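Local coordinates for protein purine nucleoside phosphorylase (Anopheles gambiae, PDB 2P4S) that catalyses the phosphorolytic cleavage of inosine, 2'-deoxyinosine and, less readily, guanosine and 2'-deoxyguanosine to free purine base and pentose 1-phosphate in purine salvage, at residues A[196-201]-A[308-313]; A[184-189]-A[314-319]; A[130-135]-A[152-157]. One frame throughout, in Å; residues are numbered along the deposited sequence.

Contact 1 (A[196-201]-A[308-313]); sequences LIATNA and HEIITA. With DIH (7-[[(3R,4R)-3-(hydroxymethyl)-4-oxidanyl-pyrrolidin-1-ium-1-yl]methyl]-3,5-dihydropyrrolo[3,2-d]pyrimidin-4-one), chain F; PO4 (phosphate ion), chain D.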
loop_
_atom_site.group_PDB
_atom_site.type_symbol
_atom_site.label_atom_id
_atom_site.label_comp_id
_atom_site.label_asym_id
_atom_site.label_seq_id
_atom_site.Cartn_x
_atom_site.Cartn_y
_atom_site.Cartn_z
ATOM N N LEU A 196 -1.178 3.531 -26.896
ATOM C CA LEU A 196 -1.853 4.368 -25.899
ATOM C C LEU A 196 -1.118 5.679 -25.604
ATOM O O LEU A 196 0.058 5.658 -25.242
ATOM C CB LEU A 196 -2.098 3.582 -24.600
ATOM C CG LEU A 196 -2.838 4.354 -23.489
ATOM C CD1 LEU A 196 -4.342 4.678 -23.867
ATOM C CD2 LEU A 196 -2.680 3.629 -22.114
ATOM N N ILE A 197 -1.796 6.808 -25.813
ATOM C CA ILE A 197 -1.407 8.079 -25.227
ATOM C C ILE A 197 -2.232 8.400 -23.939
ATOM O O ILE A 197 -3.440 8.695 -24.007
ATOM C CB ILE A 197 -1.506 9.241 -26.227
ATOM C CG1 ILE A 197 -0.652 8.949 -27.481
ATOM C CG2 ILE A 197 -1.081 10.570 -25.555
ATOM C CD1 ILE A 197 -0.864 9.953 -28.598
ATOM N N ALA A 198 -1.576 8.338 -22.771
ATOM C CA ALA A 198 -2.259 8.655 -21.496
ATOM C C ALA A 198 -1.822 10.034 -21.036
ATOM O O ALA A 198 -0.611 10.318 -20.967
ATOM C CB ALA A 198 -1.967 7.605 -20.456
ATOM N N THR A 199 -2.778 10.908 -20.760
ATOM C CA THR A 199 -2.474 12.267 -20.314
ATOM C C THR A 199 -3.070 12.445 -18.921
ATOM O O THR A 199 -4.101 11.845 -18.597
ATOM C CB THR A 199 -3.091 13.340 -21.198
ATOM O OG1 THR A 199 -4.507 13.382 -20.971
ATOM C CG2 THR A 199 -2.805 13.129 -22.692
ATOM N N ASN A 200 -2.458 13.270 -18.091
ATOM C CA ASN A 200 -3.107 13.575 -16.825
ATOM C C ASN A 200 -2.688 14.963 -16.394
ATOM O O ASN A 200 -1.786 15.556 -17.023
ATOM C CB ASN A 200 -2.753 12.505 -15.768
ATOM C CG ASN A 200 -1.270 12.399 -15.530
ATOM O OD1 ASN A 200 -0.608 13.373 -15.161
ATOM N ND2 ASN A 200 -0.732 11.226 -15.747
ATOM N N ALA A 201 -3.352 15.481 -15.354
ATOM C CA ALA A 201 -2.828 16.579 -14.558
ATOM C C ALA A 201 -1.947 16.048 -13.403
ATOM O O ALA A 201 -2.162 14.936 -12.915
ATOM C CB ALA A 201 -3.996 17.430 -13.990
ATOM N N HIS A 308 -1.877 2.384 -13.837
ATOM C CA HIS A 308 -2.607 1.121 -14.058
ATOM C C HIS A 308 -3.162 1.010 -15.463
ATOM O O HIS A 308 -3.266 -0.084 -15.991
ATOM C CB HIS A 308 -3.739 0.938 -12.998
ATOM C CG HIS A 308 -4.532 2.182 -12.742
ATOM N ND1 HIS A 308 -4.109 3.173 -11.881
ATOM C CD2 HIS A 308 -5.698 2.624 -13.280
ATOM C CE1 HIS A 308 -4.979 4.174 -11.903
ATOM N NE2 HIS A 308 -5.933 3.875 -12.769
ATOM N N GLU A 309 -3.532 2.129 -16.069
ATOM C CA GLU A 309 -3.832 2.155 -17.508
ATOM C C GLU A 309 -2.613 1.749 -18.387
ATOM O O GLU A 309 -2.725 0.945 -19.335
ATOM C CB GLU A 309 -4.320 3.568 -17.904
ATOM C CG GLU A 309 -5.635 3.990 -17.244
ATOM C CD GLU A 309 -5.769 5.508 -17.091
ATOM O OE1 GLU A 309 -4.901 6.254 -17.595
ATOM O OE2 GLU A 309 -6.758 5.973 -16.476
ATOM N N ILE A 310 -1.470 2.373 -18.110
ATOM C CA ILE A 310 -0.200 2.014 -18.734
ATOM C C ILE A 310 0.189 0.554 -18.520
ATOM O O ILE A 310 0.620 -0.095 -19.440
ATOM C CB ILE A 310 0.946 2.983 -18.259
ATOM C CG1 ILE A 310 0.626 4.434 -18.711
ATOM C CG2 ILE A 310 2.305 2.517 -18.799
ATOM C CD1 ILE A 310 0.883 4.727 -20.248
ATOM N N ILE A 311 0.028 0.020 -17.316
ATOM C CA ILE A 311 0.382 -1.371 -17.049
ATOM C C ILE A 311 -0.509 -2.344 -17.846
ATOM O O ILE A 311 -0.047 -3.361 -18.406
ATOM C CB ILE A 311 0.273 -1.639 -15.528
ATOM C CG1 ILE A 311 1.446 -0.994 -14.791
ATOM C CG2 ILE A 311 0.224 -3.119 -15.196
ATOM C CD1 ILE A 311 1.386 -1.205 -13.257
ATOM N N THR A 312 -1.796 -2.028 -17.897
ATOM C CA THR A 312 -2.736 -2.783 -18.744
ATOM C C THR A 312 -2.358 -2.704 -20.235
ATOM O O THR A 312 -2.418 -3.689 -20.937
ATOM C CB THR A 312 -4.168 -2.272 -18.505
ATOM O OG1 THR A 312 -4.466 -2.376 -17.092
ATOM C CG2 THR A 312 -5.164 -3.073 -19.322
ATOM N N ALA A 313 -1.980 -1.524 -20.711
ATOM C CA ALA A 313 -1.550 -1.339 -22.092
ATOM C C ALA A 313 -0.331 -2.200 -22.420
ATOM O O ALA A 313 -0.290 -2.866 -23.439
ATOM C CB ALA A 313 -1.246 0.104 -22.364
HETATM O "O5'" DIH F . -7.893 18.120 -8.827
HETATM C "C5'" DIH F . -7.909 16.744 -8.398
HETATM C "C4'" DIH F . -7.765 15.904 -9.644
HETATM C "C6'" DIH F . -6.523 16.318 -10.465
HETATM C "C3'" DIH F . -7.588 14.448 -9.270
HETATM O "O3'" DIH F . -8.213 13.651 -10.279
HETATM C "C2'" DIH F . -6.090 14.230 -9.369
HETATM N "N1'" DIH F . -5.723 15.063 -10.557
HETATM C C10 DIH F . -4.262 15.163 -10.684
HETATM C C9 DIH F . -3.521 16.131 -9.786
HETATM C C8 DIH F . -3.272 17.498 -10.080
HETATM N N7 DIH F . -2.552 18.034 -9.056
HETATM C C5 DIH F . -2.323 17.082 -8.113
HETATM C C6 DIH F . -1.565 17.045 -6.831
HETATM O O6 DIH F . -0.968 18.096 -6.352
HETATM N N1 DIH F . -1.553 15.853 -6.198
HETATM C C2 DIH F . -2.181 14.734 -6.669
HETATM N N3 DIH F . -2.844 14.721 -7.836
HETATM C C4 DIH F . -2.912 15.888 -8.560
HETATM P P PO4 D . -6.303 13.165 -13.804
HETATM O O1 PO4 D . -5.749 14.152 -14.781
HETATM O O2 PO4 D . -7.407 12.374 -14.507
HETATM O O3 PO4 D . -5.303 12.183 -13.318
HETATM O O4 PO4 D . -6.830 13.933 -12.629
#

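Contact 2 (A[184-189]-A[314-319]); sequences PVRVMH and RHCGMT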
loop_
_atom_site.group_PDB
_atom_site.type_symbol
_atom_site.label_atom_id
_atom_site.label_comp_id
_atom_site.label_asym_id
_atom_site.label_seq_id
_atom_site.Cartn_x
_atom_site.Cartn_y
_atom_site.Cartn_z
ATOM N N PRO A 184 -11.076 0.325 -20.173
ATOM C CA PRO A 184 -11.120 0.910 -21.519
ATOM C C PRO A 184 -9.863 0.736 -22.364
ATOM O O PRO A 184 -9.943 0.750 -23.624
ATOM C CB PRO A 184 -11.345 2.384 -21.231
ATOM C CG PRO A 184 -12.076 2.367 -19.863
ATOM C CD PRO A 184 -11.369 1.327 -19.121
ATOM N N VAL A 185 -8.718 0.531 -21.705
ATOM C CA VAL A 185 -7.484 0.128 -22.411
ATOM C C VAL A 185 -7.569 -1.261 -23.066
ATOM O O VAL A 185 -7.009 -1.459 -24.141
ATOM C CB VAL A 185 -6.210 0.233 -21.494
ATOM C CG1 VAL A 185 -4.931 -0.136 -22.237
ATOM C CG2 VAL A 185 -6.094 1.657 -20.861
ATOM N N ARG A 186 -8.208 -2.237 -22.411
ATOM C CA ARG A 186 -8.393 -3.590 -23.022
ATOM C C ARG A 186 -9.338 -3.508 -24.223
ATOM O O ARG A 186 -9.086 -4.130 -25.241
ATOM C CB ARG A 186 -8.967 -4.587 -22.060
ATOM C CG ARG A 186 -8.292 -4.710 -20.710
ATOM C CD ARG A 186 -7.214 -5.655 -20.817
ATOM N NE ARG A 186 -7.063 -6.527 -19.659
ATOM C CZ ARG A 186 -5.883 -7.042 -19.298
ATOM N NH1 ARG A 186 -4.745 -6.753 -20.001
ATOM N NH2 ARG A 186 -5.824 -7.836 -18.240
ATOM N N VAL A 187 -10.384 -2.696 -24.106
ATOM C CA VAL A 187 -11.285 -2.393 -25.206
ATOM C C VAL A 187 -10.561 -1.716 -26.405
ATOM O O VAL A 187 -10.728 -2.159 -27.539
ATOM C CB VAL A 187 -12.511 -1.532 -24.729
ATOM C CG1 VAL A 187 -13.376 -1.194 -25.895
ATOM C CG2 VAL A 187 -13.315 -2.292 -23.675
ATOM N N MET A 188 -9.791 -0.653 -26.165
ATOM C CA MET A 188 -8.947 -0.050 -27.203
ATOM C C MET A 188 -8.107 -1.103 -27.966
ATOM O O MET A 188 -8.085 -1.118 -29.188
ATOM C CB MET A 188 -8.035 1.035 -26.617
ATOM C CG MET A 188 -8.712 2.324 -26.147
ATOM S SD MET A 188 -7.547 3.352 -25.167
ATOM C CE MET A 188 -8.517 4.845 -25.040
ATOM N N HIS A 189 -7.450 -1.998 -27.250
ATOM C CA HIS A 189 -6.673 -3.067 -27.852
ATOM C C HIS A 189 -7.562 -3.975 -28.736
ATOM O O HIS A 189 -7.242 -4.247 -29.908
ATOM C CB HIS A 189 -6.016 -3.866 -26.720
ATOM C CG HIS A 189 -5.451 -5.189 -27.134
ATOM N ND1 HIS A 189 -4.361 -5.312 -27.976
ATOM C CD2 HIS A 189 -5.780 -6.451 -26.754
ATOM C CE1 HIS A 189 -4.079 -6.595 -28.131
ATOM N NE2 HIS A 189 -4.919 -7.306 -27.391
ATOM N N ARG A 314 0.652 -2.192 -21.534
ATOM C CA ARG A 314 1.905 -2.929 -21.729
ATOM C C ARG A 314 1.617 -4.401 -21.727
ATOM O O ARG A 314 2.172 -5.130 -22.510
ATOM C CB ARG A 314 2.918 -2.589 -20.602
ATOM C CG ARG A 314 3.472 -1.175 -20.728
ATOM C CD ARG A 314 3.958 -0.908 -22.187
ATOM N NE ARG A 314 5.246 -1.548 -22.404
ATOM C CZ ARG A 314 5.729 -1.946 -23.580
ATOM N NH1 ARG A 314 5.006 -1.789 -24.696
ATOM N NH2 ARG A 314 6.947 -2.525 -23.622
ATOM N N HIS A 315 0.730 -4.826 -20.835
ATOM C CA HIS A 315 0.290 -6.219 -20.765
ATOM C C HIS A 315 -0.206 -6.764 -22.109
ATOM O O HIS A 315 0.168 -7.853 -22.470
ATOM C CB HIS A 315 -0.779 -6.424 -19.669
ATOM C CG HIS A 315 -1.166 -7.872 -19.469
ATOM N ND1 HIS A 315 -2.439 -8.344 -19.691
ATOM C CD2 HIS A 315 -0.430 -8.952 -19.113
ATOM C CE1 HIS A 315 -2.476 -9.640 -19.468
ATOM N NE2 HIS A 315 -1.271 -10.032 -19.102
ATOM N N CYS A 316 -1.068 -6.006 -22.769
ATOM C CA CYS A 316 -1.597 -6.203 -24.129
ATOM C C CYS A 316 -0.590 -6.080 -25.268
ATOM O O CYS A 316 -0.993 -6.261 -26.403
ATOM C CB CYS A 316 -2.517 -5.012 -24.493
ATOM S SG CYS A 316 -3.932 -4.913 -23.674
ATOM N N GLY A 317 0.630 -5.619 -24.991
ATOM C CA GLY A 317 1.664 -5.393 -26.015
ATOM C C GLY A 317 1.552 -4.041 -26.695
ATOM O O GLY A 317 2.122 -3.849 -27.767
ATOM N N MET A 318 0.794 -3.099 -26.129
ATOM C CA MET A 318 0.661 -1.734 -26.735
ATOM C C MET A 318 1.894 -0.848 -26.493
ATOM O O MET A 318 2.576 -1.003 -25.463
ATOM C CB MET A 318 -0.584 -1.014 -26.227
ATOM C CG MET A 318 -1.874 -1.706 -26.649
ATOM S SD MET A 318 -3.329 -1.033 -25.795
ATOM C CE MET A 318 -3.810 0.507 -26.582
ATOM N N THR A 319 2.180 0.049 -27.442
ATOM C CA THR A 319 3.216 1.079 -27.263
ATOM C C THR A 319 2.598 2.268 -26.534
ATOM O O THR A 319 1.495 2.667 -26.874
ATOM C CB THR A 319 3.834 1.516 -28.612
ATOM O OG1 THR A 319 4.422 0.355 -29.207
ATOM C CG2 THR A 319 4.933 2.581 -28.431
#

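Contact 3 (A[130-135]-A[152-157]); sequences VDSFDY and RLVFGY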
loop_
_atom_site.group_PDB
_atom_site.type_symbol
_atom_site.label_atom_id
_atom_site.label_comp_id
_atom_site.label_asym_id
_atom_site.label_seq_id
_atom_site.Cartn_x
_atom_site.Cartn_y
_atom_site.Cartn_z
ATOM N N VAL A 130 -16.676 12.960 -36.165
ATOM C CA VAL A 130 -16.744 12.156 -34.928
ATOM C C VAL A 130 -17.965 11.213 -34.817
ATOM O O VAL A 130 -19.065 11.555 -35.246
ATOM C CB VAL A 130 -16.590 13.037 -33.632
ATOM C CG1 VAL A 130 -15.464 14.020 -33.809
ATOM C CG2 VAL A 130 -17.857 13.790 -33.317
ATOM N N ASP A 131 -17.725 10.013 -34.275
ATOM C CA ASP A 131 -18.745 9.190 -33.632
ATOM C C ASP A 131 -18.503 9.268 -32.117
ATOM O O ASP A 131 -17.451 8.911 -31.616
ATOM C CB ASP A 131 -18.726 7.743 -34.154
ATOM C CG ASP A 131 -18.924 7.670 -35.681
ATOM O OD1 ASP A 131 -19.952 8.182 -36.183
ATOM O OD2 ASP A 131 -18.069 7.096 -36.391
ATOM N N SER A 132 -19.484 9.791 -31.403
ATOM C CA SER A 132 -19.356 10.050 -29.983
ATOM C C SER A 132 -20.306 9.145 -29.177
ATOM O O SER A 132 -21.461 8.925 -29.577
ATOM C CB SER A 132 -19.653 11.506 -29.734
ATOM O OG SER A 132 -19.480 11.784 -28.357
ATOM N N PHE A 133 -19.810 8.595 -28.074
ATOM C CA PHE A 133 -20.615 7.725 -27.211
ATOM C C PHE A 133 -20.556 8.154 -25.757
ATOM O O PHE A 133 -19.511 7.990 -25.130
ATOM C CB PHE A 133 -20.154 6.266 -27.264
ATOM C CG PHE A 133 -20.155 5.664 -28.621
ATOM C CD1 PHE A 133 -21.235 4.874 -29.042
ATOM C CD2 PHE A 133 -19.067 5.854 -29.484
ATOM C CE1 PHE A 133 -21.229 4.291 -30.308
ATOM C CE2 PHE A 133 -19.050 5.293 -30.758
ATOM C CZ PHE A 133 -20.136 4.511 -31.181
ATOM N N ASP A 134 -21.663 8.664 -25.210
ATOM C CA ASP A 134 -21.725 8.904 -23.772
ATOM C C ASP A 134 -21.416 7.612 -23.052
ATOM O O ASP A 134 -21.878 6.554 -23.483
ATOM C CB ASP A 134 -23.093 9.451 -23.359
ATOM C CG ASP A 134 -23.262 10.909 -23.736
ATOM O OD1 ASP A 134 -22.346 11.443 -24.409
ATOM O OD2 ASP A 134 -24.301 11.526 -23.378
ATOM N N TYR A 135 -20.600 7.681 -21.986
ATOM C CA TYR A 135 -20.254 6.478 -21.189
ATOM C C TYR A 135 -21.470 5.755 -20.656
ATOM O O TYR A 135 -21.451 4.541 -20.552
ATOM C CB TYR A 135 -19.303 6.773 -20.016
ATOM C CG TYR A 135 -17.883 7.218 -20.412
ATOM C CD1 TYR A 135 -17.372 6.986 -21.721
ATOM C CD2 TYR A 135 -17.051 7.859 -19.476
ATOM C CE1 TYR A 135 -16.068 7.389 -22.079
ATOM C CE2 TYR A 135 -15.753 8.271 -19.812
ATOM C CZ TYR A 135 -15.279 8.045 -21.106
ATOM O OH TYR A 135 -14.043 8.465 -21.413
ATOM N N ARG A 152 -17.326 10.861 -22.401
ATOM C CA ARG A 152 -17.676 10.369 -23.762
ATOM C C ARG A 152 -16.484 9.680 -24.426
ATOM O O ARG A 152 -15.360 10.138 -24.274
ATOM C CB ARG A 152 -18.073 11.515 -24.687
ATOM C CG ARG A 152 -19.313 12.217 -24.300
ATOM C CD ARG A 152 -19.523 13.424 -25.202
ATOM N NE ARG A 152 -20.654 14.205 -24.709
ATOM C CZ ARG A 152 -20.753 15.529 -24.804
ATOM N NH1 ARG A 152 -19.789 16.247 -25.382
ATOM N NH2 ARG A 152 -21.818 16.142 -24.298
ATOM N N LEU A 153 -16.748 8.584 -25.141
ATOM C CA LEU A 153 -15.805 7.959 -26.025
ATOM C C LEU A 153 -15.982 8.557 -27.447
ATOM O O LEU A 153 -17.083 8.510 -28.024
ATOM C CB LEU A 153 -16.028 6.451 -25.993
ATOM C CG LEU A 153 -14.948 5.551 -26.569
ATOM C CD1 LEU A 153 -13.559 5.922 -25.971
ATOM C CD2 LEU A 153 -15.293 4.121 -26.282
ATOM N N VAL A 154 -14.932 9.197 -27.962
ATOM C CA VAL A 154 -15.021 9.935 -29.211
ATOM C C VAL A 154 -14.102 9.266 -30.248
ATOM O O VAL A 154 -12.882 9.141 -30.036
ATOM C CB VAL A 154 -14.682 11.436 -29.046
ATOM C CG1 VAL A 154 -15.099 12.216 -30.238
ATOM C CG2 VAL A 154 -15.415 12.021 -27.886
ATOM N N PHE A 155 -14.689 8.782 -31.346
ATOM C CA PHE A 155 -13.899 8.202 -32.440
ATOM C C PHE A 155 -13.876 9.303 -33.460
ATOM O O PHE A 155 -14.915 9.781 -33.833
ATOM C CB PHE A 155 -14.579 6.965 -33.024
ATOM C CG PHE A 155 -14.549 5.756 -32.132
ATOM C CD1 PHE A 155 -13.667 4.705 -32.399
ATOM C CD2 PHE A 155 -15.448 5.625 -31.060
ATOM C CE1 PHE A 155 -13.623 3.546 -31.571
ATOM C CE2 PHE A 155 -15.426 4.495 -30.253
ATOM C CZ PHE A 155 -14.513 3.422 -30.524
ATOM N N GLY A 156 -12.703 9.747 -33.900
ATOM C CA GLY A 156 -12.630 10.889 -34.831
ATOM C C GLY A 156 -11.242 10.991 -35.427
ATOM O O GLY A 156 -10.358 10.194 -35.097
ATOM N N TYR A 157 -11.063 11.980 -36.304
ATOM C CA TYR A 157 -9.789 12.288 -36.960
ATOM C C TYR A 157 -9.051 13.409 -36.242
ATOM O O TYR A 157 -9.580 14.539 -36.081
ATOM C CB TYR A 157 -10.006 12.629 -38.462
ATOM C CG TYR A 157 -10.494 11.434 -39.263
ATOM C CD1 TYR A 157 -9.594 10.598 -39.876
ATOM C CD2 TYR A 157 -11.867 11.133 -39.375
ATOM C CE1 TYR A 157 -10.020 9.458 -40.620
ATOM C CE2 TYR A 157 -12.328 9.985 -40.108
ATOM C CZ TYR A 157 -11.387 9.155 -40.734
ATOM O OH TYR A 157 -11.754 8.014 -41.470
#

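Contact 1 (A[196-201]-A[308-313])
The carboxylate of E309 is held through OE2 by a salt bridge to R169 NE, while its OE1 lies 4.3 Å from A198 CB across the contact. As R169 is itself a phosphate-binding residue, E309 is a second-shell group that probably helps to position it. The example is helix-on-sheet packing in the alpha/beta fold of the PNP/MTAP phosphorylase family. Segment 308-313 runs antiparallel to strand segment 196-201, their directions 173° apart and their axes 9.6 Å apart at closest approach. No hydrogen bond joins them; methyl groups do the work. With CG anti to the backbone N (chi1 -178°), L196 reaches down to the helix, and its CD2 settles 3.8 Å from A313 CB with I310 CD1 close by. The same CD2 lies 3.9 Å from E309 O, which accepts the helical bond from A313 N at 2.9 Å. I310 leaves the helix obliquely, yet its chain folds back so that CD1 comes to 4.1 Å from A198 CB. Beyond this apolar patch the strand runs into the active site. There A201 N donates an almost straight bond of 2.8 Å to phosphate O1 (171° at the hydrogen), and A201 O lies 3.1 Å from C10 of the inhibitor DIH.

Contact 2 (A[184-189]-A[314-319])
Two bends, at chi2 and chi3, fold the side chain of R186 across to H315, whose CG stands anti to the backbone N (chi1 -174°) and turns the imidazole out to meet it. R186 NH1 donates to H315 ND1 at 2.8 Å, with 158° at the hydrogen. The bond lies close to both group planes, although these are 48° apart. Because H315 NE2 is bonded to the carbonyl P242 O, the imidazole is probably neutral, with its proton on NE2; R186 also makes a cation-pi contact with F240. Further along, the C316 side chain covers one face of the H189 ring: CB is 4.0 Å from the ring centroid, and SG, further off the normal, gives a sulfur-aromatic contact at 4.1 Å. M318 SD touches both V185 CG1 and H189 CB, 4.0 Å from each. A Schellman motif with positive phi at G317 follows C316; the CB atoms of C316 and M318 both point toward segment 184-189. Helix 178-191 meets the 307-315 region through these residues and helix 92-105 through V187, while V185, M188 and M318 all rest on L196 of strand 195-204.

Contact 3 (A[130-135]-A[152-157])
One face of the Y135 ring is laid against the backbone of R152, whose N sits 3.6 Å above the ring plane and over its centre. Nearby, the rings of F133 and F155 meet rim to rim: their planes are 80° apart, and F133 CE2 is 3.6 Å from F155 CD2. D131 O lies in plane at the edge of the F155 ring. These groups decorate an antiparallel pair of consecutive strands at the margin of the sheet, a textbook case of alternating pair types. D131 with F155 and F133 with L153 are hydrogen-bonded pairs. In the former, F155 N to D131 O is nearly straight (2.8 Å, 178°); in the latter, F133 N donates to L153 O at 2.7 Å. The side chains of F133, L153 and F155 share one face, where all three touch L102 of helix 92-105. V130 CB packs 3.8 Å from V154 CG1 at the end of the pair; on the face of S132, V154, D134 and R152, D134 lies alongside R152, pointing the same way. Y135 is buried: its OH bonds to G168 O, and its ring meets that of the phosphate-binding F170. The chemistry is thus uneven. Backbone bonds and buried aromatics probably hold the strands together, whereas the salt bridge from R152 NE to the syn side of D134 OD1 is long at 3.3 Å and bent, on a partly exposed face, and probably adds modestly.

Contacts 1 and 2 form one continuous unit, their centres about 9 Å apart. Helix 307-315 serves both, and probable hydrogen bonds join them: L196 N to T319 O at 2.8 Å and M318 N to A313 O at 2.9 Å. Contact 3 stands apart, its centre about 18 Å from each of the others, though its strands belong to the same sheet as 196-201. They differ in distance from the ligands. Contact 1 touches phosphate and inhibitor directly through A201. In contact 3, the Y135 side chain comes within about 4 Å of that of F170 but about 13 Å from DIH; in contact 2, the V185 side chain is about 8 Å from that of R169, and the H315 side chain about 12 Å from the inhibitor.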